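Local coordinates for cell death abnormality protein 2 (Caenorhabditis elegans, PDB 3QWX) that serves as a Crk-family signalling adaptor with SH2 and SH3 domains, required for engulfing cell corpses and for cell migration, at residues 14-20 and 38-42; 35-39 and 107-113. One frame throughout, in Å; residues are numbered along the deposited sequence.

Both contacts belong to the SH2 domain, the first part of this two-domain piece of the protein, which continues into an SH3 domain. They share strand 37-42, and F38 and L39 take part in each. Contact 1 sets the short strand 15-16 parallel to it; helix 21-29 lies between them in sequence, giving a beta-alpha-beta unit. Contact 2 brings strand 111-112 back to the beginning of strand 37-42, again in parallel, after 67 intervening residues. Their centres lie about 13 Å apart, and they meet where F14 packs on A112. Strands 15-16 and 111-112 thus follow one another along the same edge of strand 37-42, with strand 49-54 on the other.

Contact 1 (14-20 and 38-42); sequences FYFPGMS and FLMRD. With SO4 (sulfate ion), chain B.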
ATOM      1  N   PHE A  14       0.047   3.142  -1.420  1.00 24.39           N
ATOM      2  CA  PHE A  14      -0.596   1.829  -1.569  1.00 21.86           C
ATOM      3  C   PHE A  14       0.241   0.673  -1.011  1.00 23.89           C
ATOM      4  O   PHE A  14       0.135  -0.478  -1.454  1.00 19.73           O
ATOM      5  CB  PHE A  14      -1.146   1.565  -2.972  1.00 28.16           C
ATOM      6  CG  PHE A  14      -0.229   1.951  -4.097  1.00 19.48           C
ATOM      7  CD1 PHE A  14       0.826   1.133  -4.463  1.00 27.03           C
ATOM      8  CD2 PHE A  14      -0.473   3.101  -4.837  1.00 24.61           C
ATOM      9  CE1 PHE A  14       1.655   1.475  -5.540  1.00 22.67           C
ATOM     10  CE2 PHE A  14       0.344   3.451  -5.914  1.00 23.79           C
ATOM     11  CZ  PHE A  14       1.411   2.639  -6.257  1.00 22.16           C
ATOM     12  N   TYR A  15       1.045   1.016  -0.004  1.00 21.02           N
ATOM     13  CA  TYR A  15       1.936   0.090   0.687  1.00 23.44           C
ATOM     14  C   TYR A  15       1.344  -0.232   2.069  1.00 25.26           C
ATOM     15  O   TYR A  15       0.928   0.672   2.794  1.00 25.93           O
ATOM     16  CB  TYR A  15       3.327   0.729   0.794  1.00 23.97           C
ATOM     17  CG  TYR A  15       4.284   0.062   1.752  1.00 25.48           C
ATOM     18  CD1 TYR A  15       4.616  -1.273   1.624  1.00 23.74           C
ATOM     19  CD2 TYR A  15       4.875   0.785   2.776  1.00 31.82           C
ATOM     20  CE1 TYR A  15       5.493  -1.878   2.506  1.00 27.58           C
ATOM     21  CE2 TYR A  15       5.758   0.196   3.657  1.00 31.08           C
ATOM     22  CZ  TYR A  15       6.066  -1.135   3.519  1.00 32.81           C
ATOM     23  OH  TYR A  15       6.945  -1.721   4.404  1.00 30.30           O
ATOM     24  N   PHE A  16       1.276  -1.518   2.409  1.00 21.86           N
ATOM     25  CA  PHE A  16       0.602  -1.960   3.624  1.00 22.88           C
ATOM     26  C   PHE A  16       1.568  -2.727   4.534  1.00 26.16           C
ATOM     27  O   PHE A  16       1.600  -3.956   4.537  1.00 24.70           O
ATOM     28  CB  PHE A  16      -0.631  -2.806   3.286  1.00 22.75           C
ATOM     29  CG  PHE A  16      -1.708  -2.046   2.547  1.00 25.54           C
ATOM     30  CD1 PHE A  16      -1.636  -1.862   1.166  1.00 22.60           C
ATOM     31  CD2 PHE A  16      -2.784  -1.511   3.230  1.00 23.83           C
ATOM     32  CE1 PHE A  16      -2.623  -1.147   0.487  1.00 21.56           C
ATOM     33  CE2 PHE A  16      -3.776  -0.813   2.561  1.00 29.03           C
ATOM     34  CZ  PHE A  16      -3.696  -0.626   1.180  1.00 23.10           C
ATOM     35  N   PRO A  17       2.361  -1.983   5.319  1.00 28.66           N
ATOM     36  CA  PRO A  17       3.413  -2.514   6.195  1.00 29.48           C
ATOM     37  C   PRO A  17       2.921  -3.587   7.181  1.00 30.98           C
ATOM     38  O   PRO A  17       3.668  -4.516   7.486  1.00 37.28           O
ATOM     39  CB  PRO A  17       3.904  -1.274   6.954  1.00 32.17           C
ATOM     40  CG  PRO A  17       3.425  -0.100   6.171  1.00 33.96           C
ATOM     41  CD  PRO A  17       2.175  -0.529   5.475  1.00 31.34           C
ATOM     42  N   GLY A  18       1.689  -3.482   7.663  1.00 28.18           N
ATOM     43  CA  GLY A  18       1.195  -4.471   8.614  1.00 34.79           C
ATOM     44  C   GLY A  18       0.677  -5.782   8.036  1.00 37.74           C
ATOM     45  O   GLY A  18       0.508  -6.771   8.757  1.00 36.85           O
ATOM     46  N   MET A  19       0.446  -5.806   6.727  1.00 31.98           N
ATOM     47  CA  MET A  19      -0.299  -6.895   6.090  1.00 30.53           C
ATOM     48  C   MET A  19       0.538  -8.126   5.732  1.00 32.41           C
ATOM     49  O   MET A  19       1.650  -8.010   5.203  1.00 29.58           O
ATOM     50  CB  MET A  19      -0.979  -6.351   4.834  1.00 28.64           C
ATOM     51  CG  MET A  19      -2.079  -7.215   4.269  1.00 22.88           C
ATOM     52  SD  MET A  19      -2.701  -6.455   2.763  1.00 23.63           S
ATOM     53  CE  MET A  19      -3.697  -5.122   3.432  1.00 23.68           C
ATOM     54  N   SER A  20      -0.012  -9.313   6.003  1.00 27.33           N
ATOM     55  CA  SER A  20       0.669 -10.548   5.642  1.00 28.05           C
ATOM     56  C   SER A  20       0.305 -10.957   4.225  1.00 26.57           C
ATOM     57  O   SER A  20      -0.644 -10.425   3.640  1.00 22.36           O
ATOM     58  CB  SER A  20       0.299 -11.681   6.610  1.00 30.88           C
ATOM     59  OG  SER A  20      -1.071 -12.032   6.494  1.00 27.26           O
ATOM     60  N   PHE A  38      -4.226  -3.968  -7.097  1.00 19.81           N
ATOM     61  CA  PHE A  38      -2.960  -4.406  -6.515  1.00 18.29           C
ATOM     62  C   PHE A  38      -2.610  -3.643  -5.238  1.00 19.36           C
ATOM     63  O   PHE A  38      -3.153  -2.565  -4.960  1.00 16.72           O
ATOM     64  CB  PHE A  38      -1.823  -4.220  -7.535  1.00 15.93           C
ATOM     65  CG  PHE A  38      -1.483  -2.782  -7.790  1.00 14.48           C
ATOM     66  CD1 PHE A  38      -2.215  -2.031  -8.697  1.00 17.57           C
ATOM     67  CD2 PHE A  38      -0.458  -2.170  -7.095  1.00 19.37           C
ATOM     68  CE1 PHE A  38      -1.920  -0.699  -8.924  1.00 19.99           C
ATOM     69  CE2 PHE A  38      -0.156  -0.825  -7.312  1.00 19.34           C
ATOM     70  CZ  PHE A  38      -0.896  -0.091  -8.227  1.00 18.55           C
ATOM     71  N   LEU A  39      -1.692  -4.205  -4.464  1.00 13.95           N
ATOM     72  CA  LEU A  39      -1.107  -3.474  -3.360  1.00 16.09           C
ATOM     73  C   LEU A  39       0.331  -3.905  -3.169  1.00 16.48           C
ATOM     74  O   LEU A  39       0.760  -4.943  -3.687  1.00 15.76           O
ATOM     75  CB  LEU A  39      -1.908  -3.684  -2.075  1.00 15.82           C
ATOM     76  CG  LEU A  39      -2.131  -5.116  -1.572  1.00 17.59           C
ATOM     77  CD1 LEU A  39      -0.898  -5.660  -0.849  1.00 16.99           C
ATOM     78  CD2 LEU A  39      -3.336  -5.121  -0.636  1.00 19.76           C
ATOM     79  N   MET A  40       1.073  -3.099  -2.422  1.00 17.40           N
ATOM     80  CA  MET A  40       2.400  -3.485  -1.991  1.00 19.48           C
ATOM     81  C   MET A  40       2.409  -3.704  -0.489  1.00 18.76           C
ATOM     82  O   MET A  40       1.569  -3.174   0.228  1.00 20.20           O
ATOM     83  CB  MET A  40       3.432  -2.432  -2.386  1.00 18.29           C
ATOM     84  CG  MET A  40       3.877  -2.572  -3.846  1.00 23.69           C
ATOM     85  SD  MET A  40       5.070  -1.303  -4.234  1.00 27.21           S
ATOM     86  CE  MET A  40       6.465  -1.795  -3.223  1.00 25.87           C
ATOM     87  N   ARG A  41       3.355  -4.511  -0.037  1.00 17.60           N
ATOM     88  CA  ARG A  41       3.450  -4.894   1.366  1.00 24.78           C
ATOM     89  C   ARG A  41       4.855  -5.410   1.608  1.00 25.47           C
ATOM     90  O   ARG A  41       5.654  -5.505   0.676  1.00 21.48           O
ATOM     91  CB  ARG A  41       2.443  -5.996   1.696  1.00 21.18           C
ATOM     92  CG  ARG A  41       2.637  -7.248   0.873  1.00 21.54           C
ATOM     93  CD  ARG A  41       1.606  -8.325   1.166  1.00 18.58           C
ATOM     94  NE  ARG A  41       1.785  -9.438   0.232  1.00 21.25           N
ATOM     95  CZ  ARG A  41       2.725 -10.371   0.356  1.00 19.32           C
ATOM     96  NH1 ARG A  41       3.557 -10.329   1.381  1.00 24.92           N
ATOM     97  NH2 ARG A  41       2.841 -11.340  -0.544  1.00 24.80           N
ATOM     98  N   ASP A  42       5.151  -5.773   2.849  1.00 21.94           N
ATOM     99  CA  ASP A  42       6.433  -6.403   3.143  1.00 25.69           C
ATOM    100  C   ASP A  42       6.474  -7.873   2.727  1.00 29.87           C
ATOM    101  O   ASP A  42       5.495  -8.605   2.872  1.00 29.18           O
ATOM    102  CB  ASP A  42       6.772  -6.236   4.627  1.00 30.94           C
ATOM    103  CG  ASP A  42       6.896  -4.783   5.014  1.00 29.15           C
ATOM    104  OD1 ASP A  42       7.614  -4.057   4.303  1.00 34.64           O
ATOM    105  OD2 ASP A  42       6.259  -4.356   5.995  1.00 38.02           O
TER
HETATM  106  S   SO4 B 175       5.985 -13.382   0.878  1.00 33.79           S
HETATM  107  O1  SO4 B 175       5.581 -12.381   1.862  1.00 27.44           O
HETATM  108  O2  SO4 B 175       5.976 -14.697   1.511  1.00 40.36           O
HETATM  109  O3  SO4 B 175       5.074 -13.409  -0.264  1.00 30.70           O
HETATM  110  O4  SO4 B 175       7.316 -13.050   0.390  1.00 37.13           O
HETATM  111  O   HOH W   1       3.318  -6.050   5.084  1.00 30.23           O
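Y15 OH donates to D42 OD1 in a hydrogen bond modelled very short at 2.4 Å, so its exact length is doubtful. The carboxylate reaches the hydroxyl near the ring edge, its plane 79° from that of the ring. The other oxygen, D42 OD2, lies 3.0 Å from P17 O, two acceptors with no hydrogen bond between them. At the backbone, M40 is gripped at both polar atoms: its N donates to F14 O at 2.9 Å, and its O receives F16 N. Beyond this parallel pairing a water takes over, accepting from D42 N and placed to donate to F16 O and M19 O, though more acceptors surround it than it has protons.

R41 meets the turn with its aliphatic part, CB lying 3.6 Å from F16 O and CD near the carbonyl oxygens of M19 and S20. CG sits between the backbone N and carbonyl carbon (chi1 59°), and from there the chain runs extended to the guanidinium. NH1 and NH2 make nearly straight bonds to two sulfate oxygens, O1 and O3, which lie at the edge of the group, while T52 holds NE. FLMRD is this protein's version of the SH2 FLVR signature, and the sulfate, also bound by R21, S43 and S44, probably marks the phosphate site of a phosphotyrosine ligand.

Toward the beginning of the strand, the edge of F38 points at a face of F14 in a T-shaped pair, with F14 CE1 and F38 CE2 3.4 Å apart and the ring planes at 79°. L39 offers CB to F16 CE1, the two side chains crossing at about a right angle. At its other end L39 CD2 meets M19 SD tip to tip at 3.7 Å, beside A24 and L27 of helix 21-29.

Contact 2 (35-39 and 107-113); sequences IGTFL and ASLLAAY
The F38 ring is held between A112 on one face and L109 on the other. A112 CA stands over the first face, 4.2 Å from the ring centroid, in a CH-pi contact. L109 comes to the second off-centre through CB, its side chain crossing that of F38 at about a right angle and bringing CD2 within 3.7 Å of F38 CG. L51 and V53 of strand 49-54 also pack against this ring.

L39 and Y113 instead lie side by side and point the same way, Y113 CD2 being 3.9 Å from L39 CD2. T37 sends CG2, placed anti to the backbone N, to the edge of the Y113 ring, and L28 of helix 21-29 touches all three residues. Farther back, I35 CG2 meets A107 CB at 3.6 Å.

Between these groups the backbones pair in parallel. F38 uses both its polar atoms: N donates to A111 O, and O receives Y113 N at 2.7 Å. G36 O takes two donors from the same face of its carbonyl plane, L110 N at 2.8 Å and the longer A111 N at 3.2 Å, the latter well above that plane. The positive phi of G36 (100°) suits a glycine. Hydrogen bonding across this junction therefore comes entirely from the main chain, with methyl groups, aliphatic chains and aromatic rings packed around it.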
ATOM      1  N   ILE A  35     -10.104  -7.143 -11.652  1.00 22.05           N
ATOM      2  CA  ILE A  35      -8.790  -7.542 -12.126  1.00 20.13           C
ATOM      3  C   ILE A  35      -7.927  -6.296 -12.322  1.00 17.44           C
ATOM      4  O   ILE A  35      -8.406  -5.270 -12.786  1.00 20.65           O
ATOM      5  CB  ILE A  35      -8.898  -8.389 -13.409  1.00 22.77           C
ATOM      6  CG1 ILE A  35      -9.511  -9.758 -13.079  1.00 21.27           C
ATOM      7  CG2 ILE A  35      -7.526  -8.575 -14.041  1.00 22.11           C
ATOM      8  CD1 ILE A  35      -9.923 -10.570 -14.333  1.00 28.53           C
ATOM      9  N   GLY A  36      -6.660  -6.371 -11.936  1.00 16.53           N
ATOM     10  CA  GLY A  36      -5.769  -5.228 -12.067  1.00 18.95           C
ATOM     11  C   GLY A  36      -5.591  -4.476 -10.753  1.00 19.86           C
ATOM     12  O   GLY A  36      -4.746  -3.564 -10.646  1.00 17.75           O
ATOM     13  N   THR A  37      -6.394  -4.839  -9.755  1.00 15.34           N
ATOM     14  CA  THR A  37      -6.252  -4.233  -8.425  1.00 20.53           C
ATOM     15  C   THR A  37      -5.013  -4.819  -7.746  1.00 16.25           C
ATOM     16  O   THR A  37      -4.768  -6.024  -7.820  1.00 16.72           O
ATOM     17  CB  THR A  37      -7.518  -4.455  -7.560  1.00 17.29           C
ATOM     18  OG1 THR A  37      -8.673  -4.108  -8.323  1.00 18.48           O
ATOM     19  CG2 THR A  37      -7.495  -3.603  -6.308  1.00 17.24           C
ATOM     20  N   PHE A  38      -4.226  -3.968  -7.097  1.00 19.81           N
ATOM     21  CA  PHE A  38      -2.960  -4.406  -6.515  1.00 18.29           C
ATOM     22  C   PHE A  38      -2.610  -3.643  -5.238  1.00 19.36           C
ATOM     23  O   PHE A  38      -3.153  -2.565  -4.960  1.00 16.72           O
ATOM     24  CB  PHE A  38      -1.823  -4.220  -7.535  1.00 15.93           C
ATOM     25  CG  PHE A  38      -1.483  -2.782  -7.790  1.00 14.48           C
ATOM     26  CD1 PHE A  38      -2.215  -2.031  -8.697  1.00 17.57           C
ATOM     27  CD2 PHE A  38      -0.458  -2.170  -7.095  1.00 19.37           C
ATOM     28  CE1 PHE A  38      -1.920  -0.699  -8.924  1.00 19.99           C
ATOM     29  CE2 PHE A  38      -0.156  -0.825  -7.312  1.00 19.34           C
ATOM     30  CZ  PHE A  38      -0.896  -0.091  -8.227  1.00 18.55           C
ATOM     31  N   LEU A  39      -1.692  -4.205  -4.464  1.00 13.95           N
ATOM     32  CA  LEU A  39      -1.107  -3.474  -3.360  1.00 16.09           C
ATOM     33  C   LEU A  39       0.331  -3.905  -3.169  1.00 16.48           C
ATOM     34  O   LEU A  39       0.760  -4.943  -3.687  1.00 15.76           O
ATOM     35  CB  LEU A  39      -1.908  -3.684  -2.075  1.00 15.82           C
ATOM     36  CG  LEU A  39      -2.131  -5.116  -1.572  1.00 17.59           C
ATOM     37  CD1 LEU A  39      -0.898  -5.660  -0.849  1.00 16.99           C
ATOM     38  CD2 LEU A  39      -3.336  -5.121  -0.636  1.00 19.76           C
ATOM     39  N   ALA A 107      -2.340 -10.269 -15.879  1.00 21.20           N
ATOM     40  CA  ALA A 107      -2.898  -8.912 -15.940  1.00 20.46           C
ATOM     41  C   ALA A 107      -1.895  -7.795 -15.634  1.00 17.12           C
ATOM     42  O   ALA A 107      -0.829  -8.028 -15.076  1.00 19.57           O
ATOM     43  CB  ALA A 107      -4.120  -8.794 -15.026  1.00 19.33           C
ATOM     44  N   SER A 108      -2.261  -6.576 -16.012  1.00 16.40           N
ATOM     45  CA  SER A 108      -1.486  -5.389 -15.679  1.00 17.92           C
ATOM     46  C   SER A 108      -2.001  -4.733 -14.395  1.00 18.66           C
ATOM     47  O   SER A 108      -3.092  -5.037 -13.930  1.00 19.80           O
ATOM     48  CB  SER A 108      -1.565  -4.386 -16.815  1.00 20.11           C
ATOM     49  OG  SER A 108      -0.732  -4.785 -17.880  1.00 24.30           O
ATOM     50  N   LEU A 109      -1.208  -3.822 -13.842  1.00 17.36           N
ATOM     51  CA  LEU A 109      -1.604  -3.003 -12.701  1.00 18.39           C
ATOM     52  C   LEU A 109      -2.556  -1.890 -13.143  1.00 19.64           C
ATOM     53  O   LEU A 109      -2.188  -1.071 -13.972  1.00 20.32           O
ATOM     54  CB  LEU A 109      -0.355  -2.376 -12.074  1.00 16.87           C
ATOM     55  CG  LEU A 109       0.742  -3.352 -11.640  1.00 19.09           C
ATOM     56  CD1 LEU A 109       1.867  -2.582 -10.961  1.00 18.61           C
ATOM     57  CD2 LEU A 109       0.162  -4.426 -10.707  1.00 18.05           C
ATOM     58  N   LEU A 110      -3.775  -1.857 -12.600  1.00 20.08           N
ATOM     59  CA  LEU A 110      -4.756  -0.869 -13.041  1.00 19.74           C
ATOM     60  C   LEU A 110      -5.079   0.106 -11.923  1.00 24.70           C
ATOM     61  O   LEU A 110      -5.108   1.322 -12.138  1.00 24.21           O
ATOM     62  CB  LEU A 110      -6.039  -1.543 -13.542  1.00 25.05           C
ATOM     63  CG  LEU A 110      -6.974  -0.740 -14.458  1.00 35.15           C
ATOM     64  CD1 LEU A 110      -7.958  -1.649 -15.188  1.00 39.12           C
ATOM     65  CD2 LEU A 110      -7.724   0.361 -13.719  1.00 42.06           C
ATOM     66  N   ALA A 111      -5.319  -0.430 -10.728  1.00 17.83           N
ATOM     67  CA  ALA A 111      -5.764   0.392  -9.606  1.00 19.76           C
ATOM     68  C   ALA A 111      -5.224  -0.102  -8.267  1.00 19.43           C
ATOM     69  O   ALA A 111      -5.227  -1.290  -7.984  1.00 18.22           O
ATOM     70  CB  ALA A 111      -7.280   0.458  -9.571  1.00 20.65           C
ATOM     71  N   ALA A 112      -4.762   0.830  -7.448  1.00 22.36           N
ATOM     72  CA  ALA A 112      -4.328   0.521  -6.092  1.00 20.44           C
ATOM     73  C   ALA A 112      -5.524   0.075  -5.235  1.00 20.76           C
ATOM     74  O   ALA A 112      -6.598   0.700  -5.263  1.00 20.48           O
ATOM     75  CB  ALA A 112      -3.666   1.741  -5.472  1.00 20.17           C
ATOM     76  N   TYR A 113      -5.338  -1.016  -4.494  1.00 17.76           N
ATOM     77  CA  TYR A 113      -6.322  -1.468  -3.509  1.00 18.36           C
ATOM     78  C   TYR A 113      -6.554  -0.384  -2.452  1.00 19.22           C
ATOM     79  O   TYR A 113      -5.610   0.277  -2.021  1.00 19.59           O
ATOM     80  CB  TYR A 113      -5.847  -2.754  -2.806  1.00 18.39           C
ATOM     81  CG  TYR A 113      -6.843  -3.235  -1.783  1.00 19.58           C
ATOM     82  CD1 TYR A 113      -8.008  -3.880  -2.179  1.00 22.03           C
ATOM     83  CD2 TYR A 113      -6.640  -3.023  -0.421  1.00 22.73           C
ATOM     84  CE1 TYR A 113      -8.943  -4.307  -1.251  1.00 24.03           C
ATOM     85  CE2 TYR A 113      -7.570  -3.444   0.515  1.00 23.88           C
ATOM     86  CZ  TYR A 113      -8.722  -4.089   0.092  1.00 24.31           C
ATOM     87  OH  TYR A 113      -9.660  -4.524   1.006  1.00 27.52           O
TER